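PDB 3WQB: aeromonas extracellular serine protease from Aeromonas sobria, which cleaves proteins after paired basic residues, preferentially after Lys-Lys and Lys-Arg, and probably acts as a virulence factor that activates the host kallikrein/kinin system. Local coordinates for residues A[452-460]-A[549-557]; A[481-489]-A[576-586]. The protein carries 1 engineered substitution. All blocks are in the same frame, centred on the assembly; numbering follows the deposited sequence.

Interactions 1 and 2 are the two halves of one calcium site in the P-domain, with centres about 9 Å apart. Residues 452-460 and 549-557 bring D454, D553 and A555 to the ion; 481-489 and 576-586 bring D488, N578 and N579, and D553 binding through both oxygens makes seven bonds in all. The four segments alternate along the chain, so the metal ties together parts distant in sequence. The halves also touch directly: OD2 of D553 lies 2.8 Å from NE2 of H483, a probable hydrogen bond. The predicted charge-relay residues D78 and H115, and the engineered A336 at the third position, belong to the subtilisin domain, away from both contacts.

Interaction 1. Residues A[452-460]-A[549-557]; sequences IADVGNSPT and LEVTDVANG. With CA (calcium ion), chain D.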
ATOM      1  N   ILE A 452      -4.548 -12.526 -28.010  1.00 14.65           N
ATOM      2  CA  ILE A 452      -3.391 -11.710 -27.653  1.00 14.47           C
ATOM      3  C   ILE A 452      -2.174 -12.380 -28.294  1.00 14.62           C
ATOM      4  O   ILE A 452      -1.593 -13.316 -27.735  1.00 15.29           O
ATOM      5  CB  ILE A 452      -3.190 -11.582 -26.111  1.00 14.06           C
ATOM      6  CG1 ILE A 452      -4.471 -11.096 -25.414  1.00 14.43           C
ATOM      7  CG2 ILE A 452      -2.009 -10.651 -25.808  1.00 14.36           C
ATOM      8  CD1 ILE A 452      -4.487 -11.318 -23.903  1.00 14.64           C
ATOM      9  N   ALA A 453      -1.801 -11.915 -29.477  1.00 14.54           N
ATOM     10  CA  ALA A 453      -0.665 -12.504 -30.187  1.00 14.52           C
ATOM     11  C   ALA A 453       0.637 -12.222 -29.457  1.00 14.54           C
ATOM     12  O   ALA A 453       0.777 -11.191 -28.793  1.00 14.96           O
ATOM     13  CB  ALA A 453      -0.586 -11.972 -31.611  1.00 15.03           C
ATOM     14  N   ASP A 454       1.592 -13.142 -29.572  1.00 14.45           N
ATOM     15  CA  ASP A 454       2.948 -12.878 -29.108  1.00 14.21           C
ATOM     16  C   ASP A 454       3.462 -11.640 -29.847  1.00 14.28           C
ATOM     17  O   ASP A 454       3.135 -11.441 -31.021  1.00 14.68           O
ATOM     18  CB  ASP A 454       3.831 -14.083 -29.426  1.00 14.43           C
ATOM     19  CG  ASP A 454       5.164 -14.046 -28.719  1.00 14.86           C
ATOM     20  OD1 ASP A 454       5.303 -13.358 -27.681  1.00 15.11           O
ATOM     21  OD2 ASP A 454       6.091 -14.739 -29.198  1.00 15.85           O
ATOM     22  N   VAL A 455       4.233 -10.797 -29.158  1.00 13.60           N
ATOM     23  CA  VAL A 455       4.824  -9.579 -29.753  1.00 13.90           C
ATOM     24  C   VAL A 455       3.860  -8.887 -30.726  1.00 13.92           C
ATOM     25  O   VAL A 455       4.134  -8.743 -31.922  1.00 14.53           O
ATOM     26  CB  VAL A 455       6.246  -9.833 -30.386  1.00 13.80           C
ATOM     27  CG1 VAL A 455       7.281  -9.999 -29.295  1.00 14.61           C
ATOM     28  CG2 VAL A 455       6.277 -11.045 -31.360  1.00 14.17           C
ATOM     29  N   GLY A 456       2.721  -8.446 -30.195  1.00 14.15           N
ATOM     30  CA  GLY A 456       1.624  -7.986 -31.040  1.00 14.92           C
ATOM     31  C   GLY A 456       1.916  -6.742 -31.848  1.00 15.37           C
ATOM     32  O   GLY A 456       2.660  -5.865 -31.412  1.00 15.55           O
ATOM     33  N   ASN A 457       1.329  -6.666 -33.038  1.00 16.04           N
ATOM     34  CA  ASN A 457       1.427  -5.464 -33.859  1.00 17.00           C
ATOM     35  C   ASN A 457       0.670  -4.283 -33.287  1.00 16.97           C
ATOM     36  O   ASN A 457       1.014  -3.132 -33.554  1.00 17.53           O
ATOM     37  CB  ASN A 457       0.933  -5.748 -35.275  1.00 17.38           C
ATOM     38  CG  ASN A 457       2.024  -6.285 -36.161  1.00 20.24           C
ATOM     39  OD1 ASN A 457       3.136  -5.765 -36.168  1.00 21.87           O
ATOM     40  ND2 ASN A 457       1.712  -7.321 -36.921  1.00 22.57           N
ATOM     41  N   SER A 458      -0.369  -4.583 -32.514  1.00 16.91           N
ATOM     42  CA  SER A 458      -1.201  -3.579 -31.876  1.00 16.74           C
ATOM     43  C   SER A 458      -1.864  -4.244 -30.678  1.00 16.04           C
ATOM     44  O   SER A 458      -1.872  -5.468 -30.582  1.00 15.86           O
ATOM     45  CB  SER A 458      -2.267  -3.051 -32.841  1.00 16.97           C
ATOM     46  OG  SER A 458      -3.174  -4.067 -33.218  1.00 18.79           O
ATOM     47  N   PRO A 459      -2.424  -3.442 -29.758  1.00 15.85           N
ATOM     48  CA  PRO A 459      -3.071  -4.029 -28.595  1.00 15.64           C
ATOM     49  C   PRO A 459      -4.332  -4.810 -28.929  1.00 15.00           C
ATOM     50  O   PRO A 459      -5.027  -4.517 -29.905  1.00 16.26           O
ATOM     51  CB  PRO A 459      -3.448  -2.814 -27.750  1.00 15.73           C
ATOM     52  CG  PRO A 459      -2.523  -1.739 -28.178  1.00 17.00           C
ATOM     53  CD  PRO A 459      -2.294  -1.979 -29.639  1.00 15.95           C
ATOM     54  N   THR A 460      -4.600  -5.814 -28.110  1.00 14.23           N
ATOM     55  CA  THR A 460      -5.900  -6.450 -28.046  1.00 14.09           C
ATOM     56  C   THR A 460      -6.772  -5.476 -27.270  1.00 13.66           C
ATOM     57  O   THR A 460      -6.435  -5.095 -26.155  1.00 13.80           O
ATOM     58  CB  THR A 460      -5.774  -7.784 -27.312  1.00 13.68           C
ATOM     59  OG1 THR A 460      -4.813  -8.597 -27.996  1.00 14.36           O
ATOM     60  CG2 THR A 460      -7.108  -8.509 -27.229  1.00 14.45           C
ATOM     61  N   LEU A 549      -9.996  -0.830 -22.860  1.00 11.04           N
ATOM     62  CA  LEU A 549      -8.889  -1.595 -22.298  1.00 11.37           C
ATOM     63  C   LEU A 549      -8.003  -2.101 -23.423  1.00 11.30           C
ATOM     64  O   LEU A 549      -8.498  -2.588 -24.441  1.00 12.12           O
ATOM     65  CB  LEU A 549      -9.416  -2.783 -21.498  1.00 12.05           C
ATOM     66  CG  LEU A 549      -8.365  -3.549 -20.692  1.00 12.79           C
ATOM     67  CD1 LEU A 549      -7.969  -2.764 -19.442  1.00 14.62           C
ATOM     68  CD2 LEU A 549      -8.889  -4.919 -20.325  1.00 14.50           C
ATOM     69  N   GLU A 550      -6.694  -1.985 -23.231  1.00 11.48           N
ATOM     70  CA  GLU A 550      -5.729  -2.432 -24.222  1.00 11.26           C
ATOM     71  C   GLU A 550      -4.759  -3.385 -23.554  1.00 11.25           C
ATOM     72  O   GLU A 550      -4.240  -3.076 -22.487  1.00 11.69           O
ATOM     73  CB  GLU A 550      -4.965  -1.234 -24.802  1.00 11.42           C
ATOM     74  CG  GLU A 550      -5.804  -0.341 -25.687  1.00 13.34           C
ATOM     75  CD  GLU A 550      -5.015   0.759 -26.369  1.00 15.28           C
ATOM     76  OE1 GLU A 550      -3.806   0.939 -26.085  1.00 17.03           O
ATOM     77  OE2 GLU A 550      -5.610   1.445 -27.221  1.00 16.72           O
ATOM     78  N   VAL A 551      -4.519  -4.547 -24.166  1.00 11.63           N
ATOM     79  CA  VAL A 551      -3.574  -5.532 -23.640  1.00 11.68           C
ATOM     80  C   VAL A 551      -2.643  -5.944 -24.779  1.00 11.69           C
ATOM     81  O   VAL A 551      -3.126  -6.320 -25.845  1.00 11.57           O
ATOM     82  CB  VAL A 551      -4.296  -6.785 -23.085  1.00 11.99           C
ATOM     83  CG1 VAL A 551      -3.296  -7.824 -22.587  1.00 13.11           C
ATOM     84  CG2 VAL A 551      -5.274  -6.399 -21.974  1.00 12.70           C
ATOM     85  N   THR A 552      -1.332  -5.862 -24.558  1.00 11.71           N
ATOM     86  CA  THR A 552      -0.343  -6.235 -25.574  1.00 11.88           C
ATOM     87  C   THR A 552       0.725  -7.124 -24.961  1.00 11.54           C
ATOM     88  O   THR A 552       1.192  -6.864 -23.855  1.00 11.47           O
ATOM     89  CB  THR A 552       0.369  -4.992 -26.158  1.00 12.17           C
ATOM     90  OG1 THR A 552      -0.593  -3.987 -26.502  1.00 13.06           O
ATOM     91  CG2 THR A 552       1.135  -5.364 -27.414  1.00 13.38           C
ATOM     92  N   ASP A 553       1.106  -8.173 -25.686  1.00 11.60           N
ATOM     93  CA  ASP A 553       2.285  -8.965 -25.357  1.00 11.99           C
ATOM     94  C   ASP A 553       3.478  -8.278 -26.026  1.00 12.14           C
ATOM     95  O   ASP A 553       3.528  -8.164 -27.249  1.00 12.56           O
ATOM     96  CB  ASP A 553       2.074 -10.411 -25.850  1.00 12.19           C
ATOM     97  CG  ASP A 553       3.302 -11.310 -25.664  1.00 12.46           C
ATOM     98  OD1 ASP A 553       4.463 -10.838 -25.674  1.00 13.59           O
ATOM     99  OD2 ASP A 553       3.105 -12.532 -25.528  1.00 14.06           O
ATOM    100  N   VAL A 554       4.411  -7.789 -25.214  1.00 12.15           N
ATOM    101  CA  VAL A 554       5.478  -6.917 -25.705  1.00 12.36           C
ATOM    102  C   VAL A 554       6.875  -7.536 -25.616  1.00 12.42           C
ATOM    103  O   VAL A 554       7.870  -6.809 -25.565  1.00 13.11           O
ATOM    104  CB  VAL A 554       5.474  -5.524 -24.986  1.00 12.19           C
ATOM    105  CG1 VAL A 554       4.154  -4.785 -25.226  1.00 12.91           C
ATOM    106  CG2 VAL A 554       5.777  -5.665 -23.490  1.00 13.07           C
ATOM    107  N   ALA A 555       6.951  -8.863 -25.569  1.00 12.62           N
ATOM    108  CA  ALA A 555       8.263  -9.518 -25.478  1.00 13.07           C
ATOM    109  C   ALA A 555       8.247 -10.957 -25.943  1.00 13.89           C
ATOM    110  O   ALA A 555       7.341 -11.718 -25.600  1.00 13.57           O
ATOM    111  CB  ALA A 555       8.788  -9.454 -24.047  1.00 13.21           C
ATOM    112  N   ASN A 556       9.282 -11.337 -26.693  1.00 14.74           N
ATOM    113  CA  ASN A 556       9.498 -12.747 -27.003  1.00 16.29           C
ATOM    114  C   ASN A 556      10.878 -13.256 -26.587  1.00 17.30           C
ATOM    115  O   ASN A 556      11.186 -14.438 -26.754  1.00 18.79           O
ATOM    116  CB  ASN A 556       9.207 -13.062 -28.480  1.00 16.60           C
ATOM    117  CG  ASN A 556      10.065 -12.265 -29.445  1.00 16.89           C
ATOM    118  OD1 ASN A 556      10.905 -11.458 -29.052  1.00 17.55           O
ATOM    119  ND2 ASN A 556       9.836 -12.486 -30.731  1.00 18.31           N
ATOM    120  N   GLY A 557      11.699 -12.372 -26.028  1.00 18.21           N
ATOM    121  CA  GLY A 557      13.029 -12.771 -25.569  1.00 18.87           C
ATOM    122  C   GLY A 557      12.950 -13.477 -24.229  1.00 19.17           C
ATOM    123  O   GLY A 557      12.027 -13.230 -23.443  1.00 19.49           O
TER
HETATM  124 CA    CA D 902       5.511 -13.149 -25.425  1.00 13.46          CA
HETATM  125  O   HOH W   1       0.019  -8.726 -28.226  1.00 13.27           O
HETATM  126  O   HOH W   2       7.782 -14.545 -31.353  1.00 22.86           O
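D454 and D553 meet at the calcium ion and hold it in different ways. D454 offers one oxygen, OD1, 2.3 Å from the calcium, whereas D553 is bidentate, with OD1 2.5 Å from the ion and OD2 equally close; the two carboxylate planes are turned 62° apart. A555 adds its backbone O, 2.3 Å from the calcium. D553 CG stands opposite the backbone N (chi1 175°), which carries the carboxylate forward past the end of its strand. There OD1 also accepts from N of A555, 3.2 Å away and nearly along the C-O axis, an Asx turn that brings the A555 carbonyl round to the same metal. OD2 of D553 has H483 as a further partner. The second oxygen of D454, OD2, accepts a hydrogen bond from a water that in turn accepts one from ND2 of N556, and the N556 amide rests on CG1 of V455. In the jelly-roll beta-sandwich of the P-domain, residues 453-459 are the link from strand 451-452 in one sheet to strand 460-466 in the other. This link is sewn to strand 545-553: N of G456 donates to O of D553 at 3.1 Å, and a water joins O of A453 to N of D553. Farther along, T460 and V551 form an antiparallel hydrogen-bonded pair, with N of T460 2.7 Å from O of V551. CD1 of I452 lies 3.9 Å from CG1 of V551, and L489 packs on both residues. P459 lies alongside E550, pointing the same way, and sets its CB against OG1 of T552; the E550 carboxylate is salt-bridged to R500 and R548.

Interaction 2. Residues A[481-489]-A[576-586]; sequences LDHQRLPDL and ERNNRQPGKLI. With CA (calcium ion), chain D.
R485 stretches across to E576, R577 and N578 because its CG lies opposite the backbone N (chi1 -172°) and the chain then bends at chi3 (76°), turning the guanidinium back toward D488. CA of N578 sits over the centre of one guanidinium face, while NH1 makes a weak hydrogen bond to O of E576; R485 has G557 as an outside partner too. Side-on, NE and NH2 both grip OD2 of D488 in a salt bridge. OD2 lies close to the guanidinium plane, 2.9 Å from NE, which meets it on the syn side but tilted out of the carboxylate plane. The same OD2 is 2.3 Å from the calcium ion, so R485 positions a metal ligand and probably offsets some of its negative charge; the other oxygen, OD1, pairs with R559. N579 has its CG wedged between the backbone N and the carbonyl carbon (chi1 53°), which puts OD1 2.4 Å from the calcium. Its ND2 donates to O of Q581 at 2.8 Å, and this bond fixes the rotation of the amide. H483 leans obliquely on that amide, CE1 being 3.4 Å from OD1 of N579. ND1 of the ring accepts from N of R485, leaving NE2 to face D553. Q484 ties down the loop at Q581: OE1 takes N of Q581 at 3.1 Å, and NE2 returns a bond to OE1 of Q581. Beyond, D482 and K584 form an antiparallel hydrogen-bonded pair, with N of D482 2.8 Å from O of K584, and D482 also reaches R529. The paired strands 471-482 and 583-595 thus flank the connections that supply D488, just after the first, and N578 and N579, just before the second, to the experimentally established calcium site of this furin-type P-domain.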
ATOM      1  N   LEU A 481      -7.883 -13.183 -18.269  1.00 12.76           N
ATOM      2  CA  LEU A 481      -7.241 -13.566 -19.521  1.00 13.07           C
ATOM      3  C   LEU A 481      -6.396 -14.813 -19.304  1.00 13.43           C
ATOM      4  O   LEU A 481      -6.019 -15.132 -18.174  1.00 13.57           O
ATOM      5  CB  LEU A 481      -6.400 -12.408 -20.097  1.00 13.16           C
ATOM      6  CG  LEU A 481      -5.233 -11.835 -19.289  1.00 12.70           C
ATOM      7  CD1 LEU A 481      -3.982 -12.703 -19.431  1.00 13.97           C
ATOM      8  CD2 LEU A 481      -4.936 -10.419 -19.759  1.00 14.28           C
ATOM      9  N   ASP A 482      -6.102 -15.504 -20.401  1.00 13.77           N
ATOM     10  CA  ASP A 482      -5.113 -16.579 -20.399  1.00 14.28           C
ATOM     11  C   ASP A 482      -3.867 -16.133 -21.133  1.00 14.19           C
ATOM     12  O   ASP A 482      -3.954 -15.548 -22.215  1.00 14.20           O
ATOM     13  CB  ASP A 482      -5.659 -17.827 -21.092  1.00 15.08           C
ATOM     14  CG  ASP A 482      -6.763 -18.512 -20.306  1.00 16.83           C
ATOM     15  OD1 ASP A 482      -6.868 -18.307 -19.077  1.00 19.07           O
ATOM     16  OD2 ASP A 482      -7.516 -19.285 -20.930  1.00 21.81           O
ATOM     17  N   HIS A 483      -2.712 -16.405 -20.536  1.00 13.87           N
ATOM     18  CA  HIS A 483      -1.421 -16.132 -21.159  1.00 14.00           C
ATOM     19  C   HIS A 483      -0.338 -16.866 -20.394  1.00 14.62           C
ATOM     20  O   HIS A 483      -0.317 -16.851 -19.161  1.00 14.75           O
ATOM     21  CB  HIS A 483      -1.120 -14.630 -21.174  1.00 13.83           C
ATOM     22  CG  HIS A 483       0.045 -14.258 -22.033  1.00 13.83           C
ATOM     23  ND1 HIS A 483       1.350 -14.408 -21.622  1.00 14.47           N
ATOM     24  CD2 HIS A 483       0.098 -13.724 -23.275  1.00 13.95           C
ATOM     25  CE1 HIS A 483       2.161 -14.004 -22.585  1.00 14.36           C
ATOM     26  NE2 HIS A 483       1.427 -13.578 -23.596  1.00 13.98           N
ATOM     27  N   GLN A 484       0.558 -17.510 -21.136  1.00 14.83           N
ATOM     28  CA  GLN A 484       1.562 -18.395 -20.551  1.00 15.42           C
ATOM     29  C   GLN A 484       2.780 -17.704 -19.917  1.00 14.90           C
ATOM     30  O   GLN A 484       3.547 -18.348 -19.209  1.00 15.76           O
ATOM     31  CB  GLN A 484       2.046 -19.414 -21.590  1.00 16.06           C
ATOM     32  CG  GLN A 484       0.997 -20.396 -22.077  1.00 17.95           C
ATOM     33  CD  GLN A 484       1.450 -21.131 -23.324  1.00 21.17           C
ATOM     34  OE1 GLN A 484       2.089 -20.553 -24.210  1.00 23.02           O
ATOM     35  NE2 GLN A 484       1.121 -22.415 -23.397  1.00 23.34           N
ATOM     36  N   ARG A 485       2.967 -16.416 -20.187  1.00 14.45           N
ATOM     37  CA  ARG A 485       4.048 -15.639 -19.568  1.00 13.75           C
ATOM     38  C   ARG A 485       3.565 -14.238 -19.195  1.00 13.42           C
ATOM     39  O   ARG A 485       3.827 -13.248 -19.882  1.00 12.73           O
ATOM     40  CB  ARG A 485       5.296 -15.607 -20.458  1.00 13.93           C
ATOM     41  CG  ARG A 485       6.495 -14.972 -19.772  1.00 13.49           C
ATOM     42  CD  ARG A 485       7.808 -15.238 -20.496  1.00 14.92           C
ATOM     43  NE  ARG A 485       7.945 -14.423 -21.698  1.00 13.52           N
ATOM     44  CZ  ARG A 485       9.107 -14.064 -22.237  1.00 13.21           C
ATOM     45  NH1 ARG A 485      10.261 -14.467 -21.698  1.00 15.83           N
ATOM     46  NH2 ARG A 485       9.109 -13.295 -23.323  1.00 14.14           N
ATOM     47  N   LEU A 486       2.865 -14.169 -18.067  1.00 13.11           N
ATOM     48  CA  LEU A 486       2.151 -12.955 -17.666  1.00 12.70           C
ATOM     49  C   LEU A 486       2.930 -11.641 -17.718  1.00 12.02           C
ATOM     50  O   LEU A 486       2.367 -10.633 -18.129  1.00 11.95           O
ATOM     51  CB  LEU A 486       1.485 -13.120 -16.291  1.00 12.51           C
ATOM     52  CG  LEU A 486       0.255 -14.032 -16.261  1.00 13.26           C
ATOM     53  CD1 LEU A 486      -0.098 -14.386 -14.831  1.00 14.69           C
ATOM     54  CD2 LEU A 486      -0.934 -13.401 -16.981  1.00 14.59           C
ATOM     55  N   PRO A 487       4.222 -11.640 -17.314  1.00 11.55           N
ATOM     56  CA  PRO A 487       4.932 -10.356 -17.336  1.00 11.37           C
ATOM     57  C   PRO A 487       5.186  -9.789 -18.737  1.00 11.27           C
ATOM     58  O   PRO A 487       5.633  -8.663 -18.844  1.00 11.19           O
ATOM     59  CB  PRO A 487       6.248 -10.659 -16.599  1.00 11.39           C
ATOM     60  CG  PRO A 487       5.898 -11.822 -15.726  1.00 11.21           C
ATOM     61  CD  PRO A 487       4.992 -12.657 -16.578  1.00 11.84           C
ATOM     62  N   ASP A 488       4.859 -10.536 -19.792  1.00 11.30           N
ATOM     63  CA  ASP A 488       4.900  -9.977 -21.143  1.00 11.71           C
ATOM     64  C   ASP A 488       3.822  -8.928 -21.383  1.00 11.44           C
ATOM     65  O   ASP A 488       3.893  -8.190 -22.360  1.00 11.27           O
ATOM     66  CB  ASP A 488       4.751 -11.082 -22.195  1.00 11.72           C
ATOM     67  CG  ASP A 488       6.002 -11.927 -22.349  1.00 12.96           C
ATOM     68  OD1 ASP A 488       7.015 -11.629 -21.683  1.00 13.89           O
ATOM     69  OD2 ASP A 488       5.957 -12.894 -23.143  1.00 13.40           O
ATOM     70  N   LEU A 489       2.822  -8.870 -20.509  1.00 11.48           N
ATOM     71  CA  LEU A 489       1.634  -8.069 -20.784  1.00 11.77           C
ATOM     72  C   LEU A 489       1.690  -6.638 -20.274  1.00 11.45           C
ATOM     73  O   LEU A 489       2.035  -6.369 -19.113  1.00 12.40           O
ATOM     74  CB  LEU A 489       0.372  -8.777 -20.276  1.00 11.92           C
ATOM     75  CG  LEU A 489       0.116 -10.173 -20.848  1.00 12.20           C
ATOM     76  CD1 LEU A 489      -1.118 -10.735 -20.206  1.00 13.77           C
ATOM     77  CD2 LEU A 489      -0.017 -10.168 -22.373  1.00 13.11           C
ATOM     78  N   GLU A 576      12.376 -17.314 -17.578  1.00 18.83           N
ATOM     79  CA  GLU A 576      11.033 -17.125 -18.096  1.00 18.46           C
ATOM     80  C   GLU A 576      11.057 -17.445 -19.578  1.00 18.63           C
ATOM     81  O   GLU A 576      11.642 -16.701 -20.371  1.00 19.10           O
ATOM     82  CB  GLU A 576      10.570 -15.683 -17.939  1.00 18.07           C
ATOM     83  CG  GLU A 576      10.328 -15.191 -16.540  1.00 17.35           C
ATOM     84  CD  GLU A 576       9.583 -13.879 -16.585  1.00 15.58           C
ATOM     85  OE1 GLU A 576       8.363 -13.905 -16.847  1.00 15.30           O
ATOM     86  OE2 GLU A 576      10.221 -12.823 -16.393  1.00 15.30           O
ATOM     87  N   ARG A 577      10.416 -18.545 -19.941  1.00 19.34           N
ATOM     88  CA  ARG A 577      10.344 -18.961 -21.340  1.00 19.77           C
ATOM     89  C   ARG A 577       9.160 -18.273 -22.013  1.00 19.05           C
ATOM     90  O   ARG A 577       8.066 -18.191 -21.446  1.00 18.95           O
ATOM     91  CB  ARG A 577      10.207 -20.479 -21.433  1.00 20.82           C
ATOM     92  CG  ARG A 577      11.201 -21.245 -20.570  1.00 23.78           C
ATOM     93  CD  ARG A 577      12.459 -21.615 -21.341  1.00 28.02           C
ATOM     94  NE  ARG A 577      13.583 -21.920 -20.454  1.00 31.22           N
ATOM     95  CZ  ARG A 577      13.759 -23.072 -19.807  1.00 32.97           C
ATOM     96  NH1 ARG A 577      12.882 -24.062 -19.933  1.00 34.26           N
ATOM     97  NH2 ARG A 577      14.821 -23.235 -19.029  1.00 34.17           N
ATOM     98  N   ASN A 578       9.384 -17.758 -23.214  1.00 18.46           N
ATOM     99  CA  ASN A 578       8.311 -17.110 -23.965  1.00 18.13           C
ATOM    100  C   ASN A 578       7.082 -18.003 -24.149  1.00 18.30           C
ATOM    101  O   ASN A 578       7.204 -19.218 -24.294  1.00 18.84           O
ATOM    102  CB  ASN A 578       8.824 -16.615 -25.315  1.00 17.87           C
ATOM    103  CG  ASN A 578       7.845 -15.693 -26.010  1.00 17.13           C
ATOM    104  OD1 ASN A 578       7.206 -14.849 -25.379  1.00 15.72           O
ATOM    105  ND2 ASN A 578       7.711 -15.856 -27.315  1.00 17.36           N
ATOM    106  N   ASN A 579       5.892 -17.405 -24.119  1.00 18.17           N
ATOM    107  CA  ASN A 579       4.671 -18.152 -24.418  1.00 18.66           C
ATOM    108  C   ASN A 579       4.745 -18.775 -25.808  1.00 19.63           C
ATOM    109  O   ASN A 579       5.085 -18.105 -26.780  1.00 19.59           O
ATOM    110  CB  ASN A 579       3.421 -17.272 -24.294  1.00 18.23           C
ATOM    111  CG  ASN A 579       3.518 -15.996 -25.106  1.00 17.65           C
ATOM    112  OD1 ASN A 579       4.386 -15.161 -24.862  1.00 17.40           O
ATOM    113  ND2 ASN A 579       2.618 -15.834 -26.068  1.00 17.62           N
ATOM    114  N   ARG A 580       4.430 -20.064 -25.874  1.00 20.96           N
ATOM    115  CA  ARG A 580       4.429 -20.811 -27.124  1.00 22.45           C
ATOM    116  C   ARG A 580       3.171 -20.533 -27.962  1.00 22.52           C
ATOM    117  O   ARG A 580       3.195 -20.640 -29.192  1.00 23.09           O
ATOM    118  CB  ARG A 580       4.538 -22.309 -26.813  1.00 22.99           C
ATOM    119  CG  ARG A 580       4.616 -23.208 -28.031  1.00 26.08           C
ATOM    120  CD  ARG A 580       5.954 -23.927 -28.157  1.00 30.62           C
ATOM    121  NE  ARG A 580       5.954 -24.842 -29.302  1.00 33.76           N
ATOM    122  CZ  ARG A 580       5.341 -26.027 -29.334  1.00 35.08           C
ATOM    123  NH1 ARG A 580       4.664 -26.473 -28.282  1.00 36.66           N
ATOM    124  NH2 ARG A 580       5.404 -26.772 -30.430  1.00 36.24           N
ATOM    125  N   GLN A 581       2.078 -20.191 -27.285  1.00 22.46           N
ATOM    126  CA  GLN A 581       0.790 -19.944 -27.919  1.00 22.25           C
ATOM    127  C   GLN A 581       0.348 -18.499 -27.662  1.00 21.16           C
ATOM    128  O   GLN A 581       0.796 -17.875 -26.689  1.00 20.96           O
ATOM    129  CB  GLN A 581      -0.269 -20.902 -27.353  1.00 22.97           C
ATOM    130  CG  GLN A 581      -0.330 -22.294 -27.997  1.00 25.55           C
ATOM    131  CD  GLN A 581       0.793 -23.230 -27.567  1.00 27.76           C
ATOM    132  OE1 GLN A 581       1.046 -23.422 -26.372  1.00 29.09           O
ATOM    133  NE2 GLN A 581       1.456 -23.837 -28.544  1.00 29.12           N
ATOM    134  N   PRO A 582      -0.532 -17.960 -28.530  1.00 20.21           N
ATOM    135  CA  PRO A 582      -1.160 -16.684 -28.202  1.00 19.38           C
ATOM    136  C   PRO A 582      -1.996 -16.770 -26.930  1.00 18.54           C
ATOM    137  O   PRO A 582      -2.494 -17.840 -26.564  1.00 18.52           O
ATOM    138  CB  PRO A 582      -2.070 -16.403 -29.405  1.00 19.22           C
ATOM    139  CG  PRO A 582      -2.211 -17.721 -30.117  1.00 20.33           C
ATOM    140  CD  PRO A 582      -0.931 -18.444 -29.866  1.00 19.99           C
ATOM    141  N   GLY A 583      -2.108 -15.640 -26.244  1.00 17.62           N
ATOM    142  CA  GLY A 583      -3.009 -15.525 -25.116  1.00 16.91           C
ATOM    143  C   GLY A 583      -4.414 -15.201 -25.574  1.00 16.33           C
ATOM    144  O   GLY A 583      -4.689 -15.095 -26.773  1.00 15.72           O
ATOM    145  N   LYS A 584      -5.307 -15.023 -24.611  1.00 16.09           N
ATOM    146  CA  LYS A 584      -6.713 -14.807 -24.891  1.00 16.81           C
ATOM    147  C   LYS A 584      -7.290 -13.898 -23.820  1.00 15.70           C
ATOM    148  O   LYS A 584      -7.216 -14.223 -22.643  1.00 15.98           O
ATOM    149  CB  LYS A 584      -7.448 -16.157 -24.905  1.00 17.91           C
ATOM    150  CG  LYS A 584      -8.961 -16.077 -25.069  1.00 20.51           C
ATOM    151  CD  LYS A 584      -9.585 -17.465 -25.130  1.00 23.17           C
ATOM    152  CE  LYS A 584      -9.666 -18.120 -23.759  1.00 24.84           C
ATOM    153  NZ  LYS A 584     -10.461 -19.380 -23.781  1.00 26.36           N
ATOM    154  N   LEU A 585      -7.839 -12.757 -24.224  1.00 15.11           N
ATOM    155  CA  LEU A 585      -8.613 -11.930 -23.301  1.00 14.85           C
ATOM    156  C   LEU A 585      -9.985 -12.574 -23.119  1.00 15.09           C
ATOM    157  O   LEU A 585     -10.683 -12.856 -24.099  1.00 15.94           O
ATOM    158  CB  LEU A 585      -8.758 -10.502 -23.838  1.00 14.66           C
ATOM    159  CG  LEU A 585      -9.551  -9.507 -22.989  1.00 14.53           C
ATOM    160  CD1 LEU A 585      -8.937  -9.310 -21.594  1.00 14.72           C
ATOM    161  CD2 LEU A 585      -9.671  -8.183 -23.711  1.00 15.55           C
ATOM    162  N   ILE A 586     -10.353 -12.814 -21.867  1.00 14.78           N
ATOM    163  CA  ILE A 586     -11.611 -13.483 -21.526  1.00 14.97           C
ATOM    164  C   ILE A 586     -12.712 -12.464 -21.210  1.00 14.76           C
ATOM    165  O   ILE A 586     -13.794 -12.494 -21.798  1.00 14.88           O
ATOM    166  CB  ILE A 586     -11.413 -14.485 -20.348  1.00 15.12           C
ATOM    167  CG1 ILE A 586     -10.424 -15.587 -20.744  1.00 16.11           C
ATOM    168  CG2 ILE A 586     -12.761 -15.076 -19.889  1.00 15.29           C
ATOM    169  CD1 ILE A 586      -9.857 -16.373 -19.571  1.00 16.84           C
TER
HETATM  170 CA    CA D 902       5.511 -13.149 -25.425  1.00 13.46          CA
HETATM  171  O   HOH W   3      -0.209 -17.820 -23.987  1.00 18.96           O